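Local atomic coordinates of membrane-bound protease PH1510 (PDB entry 6M4B), a protein that cleaves its substrates preferentially near hydrophobic or aromatic amino acids, degrading a stomatin homolog and casein in vitro, and is represented here by its N-terminal serine-protease domain. Residues A[119-123]-A[124-128]; A[88-92]-A[93-97]; A[72-76]-A[77-81]; A[161-165]-A[166-170]; A[57-60]-A[61-65]. The protein carries 1 engineered substitution. All blocks are in the same frame, centred on the assembly; numbering follows the deposited sequence.

Contact 1: A[119-123]-A[124-128]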
loop_
_atom_site.group_PDB
_atom_site.type_symbol
_atom_site.label_atom_id
_atom_site.label_comp_id
_atom_site.label_asym_id
_atom_site.label_seq_id
_atom_site.Cartn_x
_atom_site.Cartn_y
_atom_site.Cartn_z
ATOM N N ILE A 119 23.758 12.024 1.820
ATOM C CA ILE A 119 22.939 12.369 0.679
ATOM C C ILE A 119 21.421 12.252 1.077
ATOM O O ILE A 119 20.880 11.142 1.215
ATOM C CB ILE A 119 23.262 11.446 -0.544
ATOM C CG1 ILE A 119 24.757 11.511 -0.958
ATOM C CG2 ILE A 119 22.366 11.793 -1.754
ATOM C CD1 ILE A 119 25.142 10.538 -2.065
ATOM N N GLU A 120 20.742 13.372 1.204
ATOM C CA GLU A 120 19.275 13.366 1.401
ATOM C C GLU A 120 18.546 12.943 0.123
ATOM O O GLU A 120 18.940 13.301 -0.961
ATOM C CB GLU A 120 18.761 14.728 1.884
ATOM C CG GLU A 120 19.399 15.044 3.233
ATOM C CD GLU A 120 18.700 16.140 3.989
ATOM O OE1 GLU A 120 17.691 15.801 4.632
ATOM O OE2 GLU A 120 19.150 17.315 3.965
ATOM N N ALA A 121 17.508 12.138 0.263
ATOM C CA ALA A 121 16.549 11.929 -0.812
ATOM C C ALA A 121 16.027 13.274 -1.371
ATOM O O ALA A 121 15.799 14.245 -0.623
ATOM C CB ALA A 121 15.382 11.080 -0.320
ATOM N N PRO A 122 15.848 13.340 -2.694
ATOM C CA PRO A 122 15.230 14.563 -3.241
ATOM C C PRO A 122 13.794 14.779 -2.655
ATOM O O PRO A 122 13.151 13.804 -2.233
ATOM C CB PRO A 122 15.155 14.293 -4.750
ATOM C CG PRO A 122 15.567 12.851 -4.992
ATOM C CD PRO A 122 16.049 12.259 -3.691
ATOM N N PRO A 123 13.314 16.031 -2.625
ATOM C CA PRO A 123 12.051 16.422 -1.974
ATOM C C PRO A 123 10.839 15.634 -2.415
ATOM O O PRO A 123 9.990 15.339 -1.586
ATOM C CB PRO A 123 11.866 17.903 -2.349
ATOM C CG PRO A 123 13.170 18.374 -2.934
ATOM C CD PRO A 123 14.060 17.186 -3.178
ATOM N N LYS A 124 10.750 15.279 -3.691
ATOM C CA LYS A 124 9.579 14.546 -4.150
ATOM C C LYS A 124 9.508 13.135 -3.586
ATOM O O LYS A 124 8.446 12.655 -3.220
ATOM C CB LYS A 124 9.516 14.475 -5.673
ATOM C CG LYS A 124 8.962 15.780 -6.216
ATOM C CD LYS A 124 8.596 15.916 -7.681
ATOM C CE LYS A 124 8.376 14.614 -8.372
ATOM N NZ LYS A 124 8.008 14.881 -9.764
ATOM N N ILE A 125 10.642 12.462 -3.602
ATOM C CA ILE A 125 10.726 11.146 -3.011
ATOM C C ILE A 125 10.430 11.236 -1.496
ATOM O O ILE A 125 9.749 10.399 -0.966
ATOM C CB ILE A 125 12.079 10.463 -3.344
ATOM C CG1 ILE A 125 12.080 10.081 -4.805
ATOM C CG2 ILE A 125 12.295 9.203 -2.517
ATOM C CD1 ILE A 125 11.123 8.938 -5.154
ATOM N N THR A 126 10.884 12.292 -0.855
ATOM C CA THR A 126 10.667 12.476 0.547
ATOM C C THR A 126 9.163 12.615 0.764
ATOM O O THR A 126 8.617 12.003 1.664
ATOM C CB THR A 126 11.456 13.674 1.101
ATOM O OG1 THR A 126 12.851 13.459 0.887
ATOM C CG2 THR A 126 11.189 13.904 2.613
ATOM N N ASN A 127 8.512 13.434 -0.043
ATOM C CA ASN A 127 7.083 13.667 0.124
ATOM C C ASN A 127 6.282 12.411 -0.121
ATOM O O ASN A 127 5.260 12.232 0.488
ATOM C CB ASN A 127 6.550 14.807 -0.736
ATOM C CG ASN A 127 7.047 16.179 -0.272
ATOM O OD1 ASN A 127 7.354 16.413 0.887
ATOM N ND2 ASN A 127 7.160 17.081 -1.219
ATOM N N TYR A 128 6.746 11.597 -1.042
ATOM C CA TYR A 128 6.152 10.323 -1.293
ATOM C C TYR A 128 6.140 9.430 -0.016
ATOM O O TYR A 128 5.118 8.829 0.323
ATOM C CB TYR A 128 6.889 9.649 -2.437
ATOM C CG TYR A 128 6.401 8.277 -2.713
ATOM C CD1 TYR A 128 6.922 7.185 -1.997
ATOM C CD2 TYR A 128 5.429 8.040 -3.640
ATOM C CE1 TYR A 128 6.433 5.918 -2.200
ATOM C CE2 TYR A 128 4.934 6.747 -3.869
ATOM C CZ TYR A 128 5.430 5.703 -3.144
ATOM O OH TYR A 128 5.004 4.422 -3.402
#
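The first turn of helix 123-139, which carries the active-site lysine Lys124, begins where Pro122 and Pro123 meet Thr126 and Asn127. Pro122 stands at the N-cap, and its O is gripped twice by Thr126: the backbone N donates at 3.1 Å in the carbonyl plane, and OG1 donates to the same Pro122 O at 3.2 Å from above that plane. With chi1 at -60°, Thr126 OG1 lies beside its own backbone N and turns back toward the start of the helix, which leaves CG2 anti to that N. One residue on, Asn127 N donates to Pro123 O at 2.9 Å. Pro123, which has no N-H, occupies the first helical position, where a helix needs no donor. On the apolar side Ala121 CB approaches Ile125 CG2 at 4.2 Å. A valine in place of Thr126 would probably leave Pro122 O with the backbone N as its one donor from this residue, and the start of the helix less firmly tied to Pro122. Upstream, strand 118-120 pairs with strand 109-112, and both Ala121 and Thr126 rest on the substrate-binding Pro108. Lys124 makes a cation-pi contact with Tyr195 of the second subunit, whose Pro190 packs on Ile125.

Contact 2: A[88-92]-A[93-97]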
loop_
_atom_site.group_PDB
_atom_site.type_symbol
_atom_site.label_atom_id
_atom_site.label_comp_id
_atom_site.label_asym_id
_atom_site.label_seq_id
_atom_site.Cartn_x
_atom_site.Cartn_y
_atom_site.Cartn_z
ATOM N N ILE A 88 6.967 -1.007 9.107
ATOM C CA ILE A 88 6.492 -2.367 9.373
ATOM C C ILE A 88 5.618 -2.327 10.616
ATOM O O ILE A 88 4.503 -2.812 10.604
ATOM C CB ILE A 88 7.693 -3.346 9.539
ATOM C CG1 ILE A 88 8.480 -3.487 8.209
ATOM C CG2 ILE A 88 7.251 -4.755 9.969
ATOM C CD1 ILE A 88 9.846 -4.140 8.342
ATOM N N ALA A 89 6.111 -1.662 11.660
ATOM C CA ALA A 89 5.332 -1.460 12.856
ATOM C C ALA A 89 4.023 -0.695 12.614
ATOM O O ALA A 89 2.940 -1.228 12.953
ATOM C CB ALA A 89 6.148 -0.748 13.903
ATOM N N LEU A 90 4.091 0.495 11.982
ATOM C CA LEU A 90 2.872 1.258 11.673
ATOM C C LEU A 90 1.883 0.559 10.777
ATOM O O LEU A 90 0.678 0.846 10.834
ATOM C CB LEU A 90 3.190 2.640 11.128
ATOM C CG LEU A 90 3.945 3.530 12.079
ATOM C CD1 LEU A 90 4.455 4.744 11.334
ATOM C CD2 LEU A 90 3.032 3.954 13.227
ATOM N N GLY A 91 2.349 -0.389 9.977
ATOM C CA GLY A 91 1.477 -1.159 9.103
ATOM C C GLY A 91 0.798 -2.344 9.740
ATOM O O GLY A 91 0.025 -3.044 9.083
ATOM N N SER A 92 1.006 -2.539 11.026
ATOM C CA SER A 92 0.628 -3.776 11.689
ATOM C C SER A 92 -0.587 -3.574 12.573
ATOM O O SER A 92 -1.001 -2.444 12.879
ATOM C CB SER A 92 1.812 -4.307 12.520
ATOM O OG SER A 92 1.869 -3.677 13.801
ATOM N N HIS A 93 -1.160 -4.700 12.982
ATOM C CA HIS A 93 -2.399 -4.723 13.744
ATOM C C HIS A 93 -2.274 -4.179 15.149
ATOM O O HIS A 93 -3.250 -3.725 15.716
ATOM C CB HIS A 93 -2.938 -6.148 13.762
ATOM C CG HIS A 93 -3.298 -6.653 12.414
ATOM N ND1 HIS A 93 -2.392 -7.274 11.588
ATOM C CD2 HIS A 93 -4.472 -6.620 11.728
ATOM C CE1 HIS A 93 -2.984 -7.602 10.448
ATOM N NE2 HIS A 93 -4.242 -7.204 10.510
ATOM N N LEU A 94 -1.076 -4.301 15.726
ATOM C CA LEU A 94 -0.806 -3.866 17.071
ATOM C C LEU A 94 0.708 -3.711 17.239
ATOM O O LEU A 94 1.458 -4.523 16.714
ATOM C CB LEU A 94 -1.320 -4.898 18.084
ATOM C CG LEU A 94 -1.596 -4.358 19.496
ATOM C CD1 LEU A 94 -2.896 -3.620 19.450
ATOM C CD2 LEU A 94 -1.723 -5.453 20.557
ATOM N N ILE A 95 1.145 -2.674 17.946
ATOM C CA ILE A 95 2.548 -2.476 18.177
ATOM C C ILE A 95 2.760 -2.518 19.661
ATOM O O ILE A 95 2.075 -1.814 20.401
ATOM C CB ILE A 95 3.074 -1.112 17.641
ATOM C CG1 ILE A 95 2.770 -0.933 16.141
ATOM C CG2 ILE A 95 4.570 -1.029 17.842
ATOM C CD1 ILE A 95 2.827 0.527 15.702
ATOM N N ALA A 96 3.758 -3.279 20.056
ATOM C CA ALA A 96 4.246 -3.302 21.423
ATOM C C ALA A 96 5.743 -2.999 21.429
ATOM O O ALA A 96 6.480 -3.425 20.520
ATOM C CB ALA A 96 3.996 -4.668 22.028
ATOM N N MET A 97 6.172 -2.286 22.452
ATOM C CA MET A 97 7.615 -2.026 22.674
ATOM C C MET A 97 8.109 -2.434 24.094
ATOM O O MET A 97 7.448 -2.189 25.073
ATOM C CB MET A 97 7.935 -0.553 22.412
ATOM C CG MET A 97 7.751 -0.116 20.943
ATOM S SD MET A 97 8.097 1.632 20.748
ATOM C CE MET A 97 9.883 1.606 20.788
#
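Ile95 lays its CG1-CD1 arm against the last turn of the preceding helix, where it overlaps Ala89. CD1 lies 4.0 Å from Ala89 CB, and CG1 comes to 3.2 Å from Ala89 O, so the methylene borders the carbonyl as well as the methyl. The chain of Ile95 reaches this place because CG1 stands beside the backbone N and anti to the carbonyl carbon (chi1 -56°), and the arm then runs on extended. Leu90 CD2 also approaches the same Ile95 CD1, at 4.2 Å. Helix 84-90, which starts directly after the nucleophile position Ala83 (an engineered alanine), here hands the chain over to strand 94-97 of the central parallel sheet, in the alpha/beta fold of the ClpP/crotonase clan. Ser92 occupies the turn between them. Its OG sits between backbone N and carbonyl carbon (chi1 83°), the crowded position, and from there faces two acceptors, Ala89 O at 2.8 Å and Leu94 O at 3.1 Å; its one proton may serve either. Backbone N of Ser92 also donates to Ala89 O, at 3.0 Å. Arg142 holds Ser92 O by a hydrogen bond, while the His93 side chain packs on Ile63 and Ile189, with a weak hydrogen bond from NE2 to Pro190 O.

Contact 3: A[72-76]-A[77-81]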
loop_
_atom_site.group_PDB
_atom_site.type_symbol
_atom_site.label_atom_id
_atom_site.label_comp_id
_atom_site.label_asym_id
_atom_site.label_seq_id
_atom_site.Cartn_x
_atom_site.Cartn_y
_atom_site.Cartn_z
ATOM N N ILE A 72 3.652 -6.412 16.004
ATOM C CA ILE A 72 5.053 -6.099 15.884
ATOM C C ILE A 72 5.516 -5.694 17.278
ATOM O O ILE A 72 4.949 -4.793 17.880
ATOM C CB ILE A 72 5.310 -4.984 14.832
ATOM C CG1 ILE A 72 4.877 -5.455 13.429
ATOM C CG2 ILE A 72 6.762 -4.604 14.832
ATOM C CD1 ILE A 72 5.626 -6.620 12.856
ATOM N N TYR A 73 6.523 -6.414 17.778
ATOM C CA TYR A 73 6.998 -6.273 19.129
ATOM C C TYR A 73 8.461 -5.923 19.037
ATOM O O TYR A 73 9.279 -6.752 18.642
ATOM C CB TYR A 73 6.807 -7.555 19.914
ATOM C CG TYR A 73 7.210 -7.561 21.402
ATOM C CD1 TYR A 73 7.289 -6.394 22.140
ATOM C CD2 TYR A 73 7.498 -8.767 22.063
ATOM C CE1 TYR A 73 7.605 -6.408 23.482
ATOM C CE2 TYR A 73 7.838 -8.796 23.424
ATOM C CZ TYR A 73 7.854 -7.630 24.140
ATOM O OH TYR A 73 8.172 -7.630 25.497
ATOM N N VAL A 74 8.763 -4.679 19.382
ATOM C CA VAL A 74 10.122 -4.192 19.329
ATOM C C VAL A 74 10.848 -4.707 20.585
ATOM O O VAL A 74 10.592 -4.268 21.720
ATOM C CB VAL A 74 10.201 -2.654 19.256
ATOM C CG1 VAL A 74 11.652 -2.247 18.932
ATOM C CG2 VAL A 74 9.247 -2.123 18.180
ATOM N N TYR A 75 11.746 -5.644 20.357
ATOM C CA TYR A 75 12.247 -6.537 21.404
ATOM C C TYR A 75 13.509 -7.244 20.866
ATOM O O TYR A 75 13.551 -7.553 19.652
ATOM C CB TYR A 75 11.146 -7.555 21.738
ATOM C CG TYR A 75 11.500 -8.583 22.776
ATOM C CD1 TYR A 75 12.179 -9.761 22.418
ATOM C CD2 TYR A 75 11.134 -8.406 24.112
ATOM C CE1 TYR A 75 12.497 -10.722 23.376
ATOM C CE2 TYR A 75 11.463 -9.352 25.086
ATOM C CZ TYR A 75 12.132 -10.501 24.701
ATOM O OH TYR A 75 12.444 -11.423 25.631
ATOM N N PRO A 76 14.501 -7.546 21.748
ATOM C CA PRO A 76 14.592 -7.385 23.222
ATOM C C PRO A 76 14.960 -5.996 23.604
ATOM O O PRO A 76 15.219 -5.195 22.718
ATOM C CB PRO A 76 15.740 -8.332 23.622
ATOM C CG PRO A 76 16.594 -8.393 22.408
ATOM C CD PRO A 76 15.659 -8.303 21.220
ATOM N N PRO A 77 14.986 -5.682 24.923
ATOM C CA PRO A 77 15.393 -4.321 25.306
ATOM C C PRO A 77 16.744 -4.010 24.639
ATOM O O PRO A 77 17.528 -4.923 24.408
ATOM C CB PRO A 77 15.478 -4.405 26.840
ATOM C CG PRO A 77 14.405 -5.401 27.194
ATOM C CD PRO A 77 14.586 -6.463 26.109
ATOM N N GLY A 78 16.950 -2.756 24.235
ATOM C CA GLY A 78 18.058 -2.390 23.363
ATOM C C GLY A 78 17.716 -2.389 21.880
ATOM O O GLY A 78 18.379 -1.709 21.123
ATOM N N ALA A 79 16.705 -3.167 21.463
ATOM C CA ALA A 79 16.289 -3.195 20.063
ATOM C C ALA A 79 15.698 -1.861 19.541
ATOM O O ALA A 79 15.263 -0.963 20.292
ATOM C CB ALA A 79 15.289 -4.310 19.830
ATOM N N SER A 80 15.636 -1.749 18.229
ATOM C CA SER A 80 14.900 -0.631 17.628
ATOM C C SER A 80 14.114 -1.090 16.399
ATOM O O SER A 80 14.380 -2.153 15.848
ATOM C CB SER A 80 15.890 0.491 17.275
ATOM O OG SER A 80 16.774 -0.015 16.316
ATOM N N ALA A 81 13.068 -0.336 16.059
ATOM C CA ALA A 81 12.369 -0.505 14.772
ATOM C C ALA A 81 12.562 0.825 14.089
ATOM O O ALA A 81 11.721 1.718 14.155
ATOM C CB ALA A 81 10.896 -0.809 14.982
#
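Val74 and Ala81 close the tight end of this contact, and Pro77 and Gly78 form its looser end. Val74 directs both methyls at the returning chain: CG2 meets Ala81 CB at 3.8 Å, and CG1, anti to the backbone N (chi1 -169°), lies 3.7 Å from Ser80 C, against the backbone itself. Next along, the methyl of Ala79 fits into the bend, with its CB 3.6 Å from Tyr75 C and 4.2 Å from Pro76 CD. The bend is a type II beta turn from Pro76 to Ala79, closed by Ala79 N donating to Pro76 O at 2.8 Å with an N-H...O angle of 156°. It takes the chain out of strand 70-74 of the central sheet and into strand 80-82, which leads directly to the nucleophile position Ala83. The peptide bond before Pro76 is cis, and Pro76 CB lies over one face of the Tyr75 ring, 4.0 Å above its plane and offset toward the rim. At the corner, by contrast, Pro77 and Gly78 are exposed in the dimer, though a crystal neighbour touches them here. The Tyr75 ring reaches Pro77 loosely, CE2 to CD at 4.4 Å. Gly78 has a positive phi (93°), and any CB here would press against the carbonyl oxygen of the preceding residue. Beyond the turn, Asp47 OD1 accepts from Ser80 N, and Ala81 O is hydrogen-bonded to Thr86 OG1.

Contact 4: A[161-165]-A[166-170]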
loop_
_atom_site.group_PDB
_atom_site.type_symbol
_atom_site.label_atom_id
_atom_site.label_comp_id
_atom_site.label_asym_id
_atom_site.label_seq_id
_atom_site.Cartn_x
_atom_site.Cartn_y
_atom_site.Cartn_z
ATOM N N GLU A 161 7.213 7.446 25.389
ATOM C CA GLU A 161 6.846 8.579 24.499
ATOM C C GLU A 161 5.914 8.092 23.389
ATOM O O GLU A 161 4.879 8.675 23.118
ATOM C CB GLU A 161 8.094 9.210 23.881
ATOM C CG GLU A 161 8.963 9.930 24.898
ATOM C CD GLU A 161 10.372 10.212 24.402
ATOM O OE1 GLU A 161 11.000 11.076 25.033
ATOM O OE2 GLU A 161 10.838 9.617 23.390
ATOM N N ALA A 162 6.282 6.975 22.790
ATOM C CA ALA A 162 5.498 6.377 21.716
ATOM C C ALA A 162 4.119 6.008 22.212
ATOM O O ALA A 162 3.153 6.153 21.458
ATOM C CB ALA A 162 6.238 5.162 21.141
ATOM N N LEU A 163 3.976 5.530 23.459
ATOM C CA LEU A 163 2.631 5.188 23.962
ATOM C C LEU A 163 1.816 6.453 24.202
ATOM O O LEU A 163 0.625 6.555 23.837
ATOM C CB LEU A 163 2.721 4.392 25.253
ATOM C CG LEU A 163 1.385 3.912 25.848
ATOM C CD1 LEU A 163 0.839 2.732 25.036
ATOM C CD2 LEU A 163 1.549 3.493 27.315
ATOM N N LYS A 164 2.454 7.411 24.867
ATOM C CA LYS A 164 1.823 8.664 25.227
ATOM C C LYS A 164 1.361 9.431 23.993
ATOM O O LYS A 164 0.256 9.936 23.971
ATOM C CB LYS A 164 2.801 9.511 26.034
ATOM C CG LYS A 164 2.238 10.838 26.509
ATOM C CD LYS A 164 3.313 11.774 27.091
ATOM C CE LYS A 164 2.984 12.227 28.518
ATOM N NZ LYS A 164 3.822 13.374 28.981
ATOM N N TYR A 165 2.179 9.505 22.952
ATOM C CA TYR A 165 1.757 10.243 21.750
ATOM C C TYR A 165 0.877 9.433 20.762
ATOM O O TYR A 165 0.611 9.939 19.691
ATOM C CB TYR A 165 2.963 10.875 21.029
ATOM C CG TYR A 165 3.746 11.975 21.764
ATOM C CD1 TYR A 165 3.184 13.227 22.020
ATOM C CD2 TYR A 165 5.079 11.781 22.136
ATOM C CE1 TYR A 165 3.921 14.212 22.668
ATOM C CE2 TYR A 165 5.816 12.754 22.795
ATOM C CZ TYR A 165 5.230 13.971 23.051
ATOM O OH TYR A 165 5.938 14.963 23.686
ATOM N N GLY A 166 0.390 8.228 21.113
ATOM C CA GLY A 166 -0.596 7.511 20.293
ATOM C C GLY A 166 -0.017 6.869 19.029
ATOM O O GLY A 166 -0.715 6.772 18.003
ATOM N N VAL A 167 1.255 6.462 19.100
ATOM C CA VAL A 167 1.961 5.747 18.043
ATOM C C VAL A 167 1.948 4.223 18.221
ATOM O O VAL A 167 1.923 3.490 17.244
ATOM C CB VAL A 167 3.438 6.165 18.030
ATOM C CG1 VAL A 167 4.234 5.428 16.987
ATOM C CG2 VAL A 167 3.506 7.650 17.794
ATOM N N ILE A 168 2.016 3.753 19.461
ATOM C CA ILE A 168 1.962 2.310 19.752
ATOM C C ILE A 168 0.840 2.049 20.761
ATOM O O ILE A 168 0.264 2.970 21.318
ATOM C CB ILE A 168 3.296 1.799 20.317
ATOM C CG1 ILE A 168 3.589 2.413 21.693
ATOM C CG2 ILE A 168 4.442 2.121 19.363
ATOM C CD1 ILE A 168 4.793 1.821 22.379
ATOM N N GLU A 169 0.557 0.781 20.994
ATOM C CA GLU A 169 -0.541 0.390 21.850
ATOM C C GLU A 169 -0.075 -0.211 23.198
ATOM O O GLU A 169 -0.778 -0.067 24.163
ATOM C CB GLU A 169 -1.512 -0.556 21.124
ATOM C CG GLU A 169 -2.272 0.063 19.956
ATOM C CD GLU A 169 -1.390 0.233 18.721
ATOM O OE1 GLU A 169 -1.249 1.377 18.223
ATOM O OE2 GLU A 169 -0.835 -0.776 18.253
ATOM N N VAL A 170 1.104 -0.811 23.255
ATOM C CA VAL A 170 1.512 -1.546 24.418
ATOM C C VAL A 170 2.988 -1.356 24.711
ATOM O O VAL A 170 3.839 -1.477 23.838
ATOM C CB VAL A 170 1.211 -3.080 24.220
ATOM C CG1 VAL A 170 1.748 -3.901 25.367
ATOM C CG2 VAL A 170 -0.310 -3.334 24.027
#
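The flat carbonyl groups of Ala162 and Leu163 are approached from different sides. Gly166 N comes to Leu163 O at 3.2 Å from above the face of the carbonyl, 66° out of its plane. Val167 N instead meets Ala162 O end-on, at 3.0 Å and nearly along the C=O axis, and Ile168 N adds a weak bond to that same Ala162 O at 3.3 Å. The bonds from Gly166 N and Val167 N make a Schellman motif that ends helix 159-164, with Gly166 as the C-prime residue at a phi of 75°; a CB there would clash with Tyr165 O. Side chains close over the reversed backbone. Ile168 CD1 packs on Ala162 CB at 3.8 Å, while its CG1 lies 3.6 Å from Leu163 N. Leu163, with CG anti to the backbone N (chi1 -177°), reaches on over the outgoing chain and puts CD1 at 3.3 Å from Glu169 O. The Tyr165 side chain packs on Ile146 of helix 144-152. Around the motif, that helix also meets Val167 through Ile146 and Phe150, and Glu169 bonds to Ile95 N and forms a salt bridge with Arg142. Val170 then opens strand 170-171, outermost in the central sheet within this chain, beside strand 94-97.

Contact 5: A[57-60]-A[61-65]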
loop_
_atom_site.group_PDB
_atom_site.type_symbol
_atom_site.label_atom_id
_atom_site.label_comp_id
_atom_site.label_asym_id
_atom_site.label_seq_id
_atom_site.Cartn_x
_atom_site.Cartn_y
_atom_site.Cartn_z
ATOM N N MET A 57 7.838 -2.333 1.775
ATOM C CA MET A 57 6.497 -2.194 1.212
ATOM C C MET A 57 5.820 -3.514 0.990
ATOM O O MET A 57 4.662 -3.623 1.319
ATOM C CB MET A 57 6.485 -1.317 -0.060
ATOM C CG MET A 57 6.602 0.169 0.286
ATOM S SD MET A 57 6.540 1.186 -1.161
ATOM C CE MET A 57 7.515 2.581 -0.705
ATOM N N ASN A 58 6.545 -4.521 0.504
ATOM C CA ASN A 58 5.980 -5.866 0.366
ATOM C C ASN A 58 5.721 -6.502 1.729
ATOM O O ASN A 58 4.699 -7.174 1.889
ATOM C CB ASN A 58 6.889 -6.806 -0.458
ATOM C CG ASN A 58 7.144 -6.293 -1.878
ATOM O OD1 ASN A 58 6.247 -5.780 -2.541
ATOM N ND2 ASN A 58 8.377 -6.440 -2.341
ATOM N N ILE A 59 6.595 -6.232 2.722
ATOM C CA ILE A 59 6.320 -6.718 4.073
ATOM C C ILE A 59 5.052 -6.048 4.601
ATOM O O ILE A 59 4.117 -6.716 5.052
ATOM C CB ILE A 59 7.482 -6.480 5.035
ATOM C CG1 ILE A 59 8.679 -7.315 4.593
ATOM C CG2 ILE A 59 7.050 -6.840 6.471
ATOM C CD1 ILE A 59 9.966 -7.004 5.353
ATOM N N VAL A 60 5.002 -4.730 4.524
ATOM C CA VAL A 60 3.787 -4.022 4.984
ATOM C C VAL A 60 2.522 -4.603 4.343
ATOM O O VAL A 60 1.512 -4.849 5.018
ATOM C CB VAL A 60 3.868 -2.515 4.722
ATOM C CG1 VAL A 60 2.508 -1.861 4.850
ATOM C CG2 VAL A 60 4.857 -1.879 5.691
ATOM N N GLN A 61 2.576 -4.813 3.042
ATOM C CA GLN A 61 1.401 -5.303 2.334
ATOM C C GLN A 61 1.082 -6.767 2.706
ATOM O O GLN A 61 -0.069 -7.164 2.732
ATOM C CB GLN A 61 1.538 -5.147 0.808
ATOM C CG GLN A 61 0.248 -4.588 0.170
ATOM C CD GLN A 61 -0.312 -5.466 -0.889
ATOM O OE1 GLN A 61 0.026 -6.644 -0.964
ATOM N NE2 GLN A 61 -1.199 -4.922 -1.693
ATOM N N ARG A 62 2.093 -7.559 2.982
ATOM C CA ARG A 62 1.837 -8.930 3.460
ATOM C C ARG A 62 1.087 -8.925 4.809
ATOM O O ARG A 62 0.119 -9.655 4.982
ATOM C CB ARG A 62 3.145 -9.684 3.606
ATOM C CG ARG A 62 3.018 -11.137 3.990
ATOM C CD ARG A 62 2.240 -11.900 2.953
ATOM N NE ARG A 62 2.045 -13.271 3.357
ATOM C CZ ARG A 62 0.977 -13.775 3.965
ATOM N NH1 ARG A 62 -0.069 -13.017 4.323
ATOM N NH2 ARG A 62 0.957 -15.088 4.218
ATOM N N ILE A 63 1.522 -8.063 5.714
ATOM C CA ILE A 63 0.832 -7.885 6.984
ATOM C C ILE A 63 -0.601 -7.404 6.769
ATOM O O ILE A 63 -1.536 -7.954 7.357
ATOM C CB ILE A 63 1.616 -6.944 7.889
ATOM C CG1 ILE A 63 2.917 -7.646 8.296
ATOM C CG2 ILE A 63 0.804 -6.515 9.109
ATOM C CD1 ILE A 63 3.951 -6.747 8.888
ATOM N N GLN A 64 -0.807 -6.446 5.876
ATOM C CA GLN A 64 -2.134 -5.922 5.676
ATOM C C GLN A 64 -3.127 -6.948 5.146
ATOM O O GLN A 64 -4.300 -6.829 5.429
ATOM C CB GLN A 64 -2.114 -4.699 4.754
ATOM C CG GLN A 64 -1.554 -3.435 5.415
ATOM C CD GLN A 64 -1.474 -2.262 4.434
ATOM O OE1 GLN A 64 -1.236 -2.462 3.231
ATOM N NE2 GLN A 64 -1.660 -1.040 4.934
ATOM N N GLN A 65 -2.669 -7.882 4.308
ATOM C CA GLN A 65 -3.508 -8.957 3.748
ATOM C C GLN A 65 -3.548 -10.193 4.666
ATOM O O GLN A 65 -4.186 -11.155 4.328
ATOM C CB GLN A 65 -2.982 -9.426 2.360
ATOM C CG GLN A 65 -2.774 -8.370 1.260
ATOM C CD GLN A 65 -4.070 -7.813 0.696
ATOM O OE1 GLN A 65 -4.909 -7.289 1.422
ATOM N NE2 GLN A 65 -4.221 -7.893 -0.616
#
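Val60 and Gln64 run side by side and point the same way, one helical turn apart, with Val60 CG1 at 4.0 Å from Gln64 CD. The valine branch is placed there by its first torsion, which sets CG1 anti to the backbone N (chi1 165°). Gln64 CG passes close to Val60 O, at 3.4 Å, before the chain runs on extended. Ile59 and Ile63 meet differently, set askew to each other, with Ile59 CG2 touching Ile63 CD1 at 3.9 Å. Both pairs belong to helix 53-64, the connecting helix of the beta-alpha-beta unit between strands 41-47 and 70-74. Its regular backbone ladder includes a straight bond from Ile63 N to Ile59 O at 3.0 Å, with an N-H...O angle of 171°. Were Gln64 cut back to an alanine, the flank of Val60 CG1 would probably lose its cover and Tyr128 of the second subunit a packing neighbour. Arg62 leaves on another side, its CB 3.4 Å from Asn58 O. Its guanidinium joins helix 21-36 through salt bridges to Glu35 and Asp28. The isoleucine pair packs on Ile88, whereas Gln65 NE2 bonds to Asp54 O of the second subunit.

In the fold
Contact 2 is the buried centre of the set, and contact 1 lies at the surface; contacts 3, 4 and 5 are partly buried. Contacts 2, 3 and 4 share the parallel sheet: Ala96 pairs with Ile72 and Val74, and Met97 N with Val170 O at 2.8 Å. Contact 5 reaches the same core from the helical side, with Ile63 against Ser92 and His93. Contacts 1 and 5 both border the second subunit and touch where Tyr128 meets Met57. Chemistry follows place: aliphatic packing with one serine hydroxyl in contact 2, a threonine hydroxyl on a backbone carbonyl at the helix start of contact 1, a Schellman ending in contact 4, a type II turn in contact 3, and helix bonds with aliphatic packing and a salt-bridged arginine in contact 5.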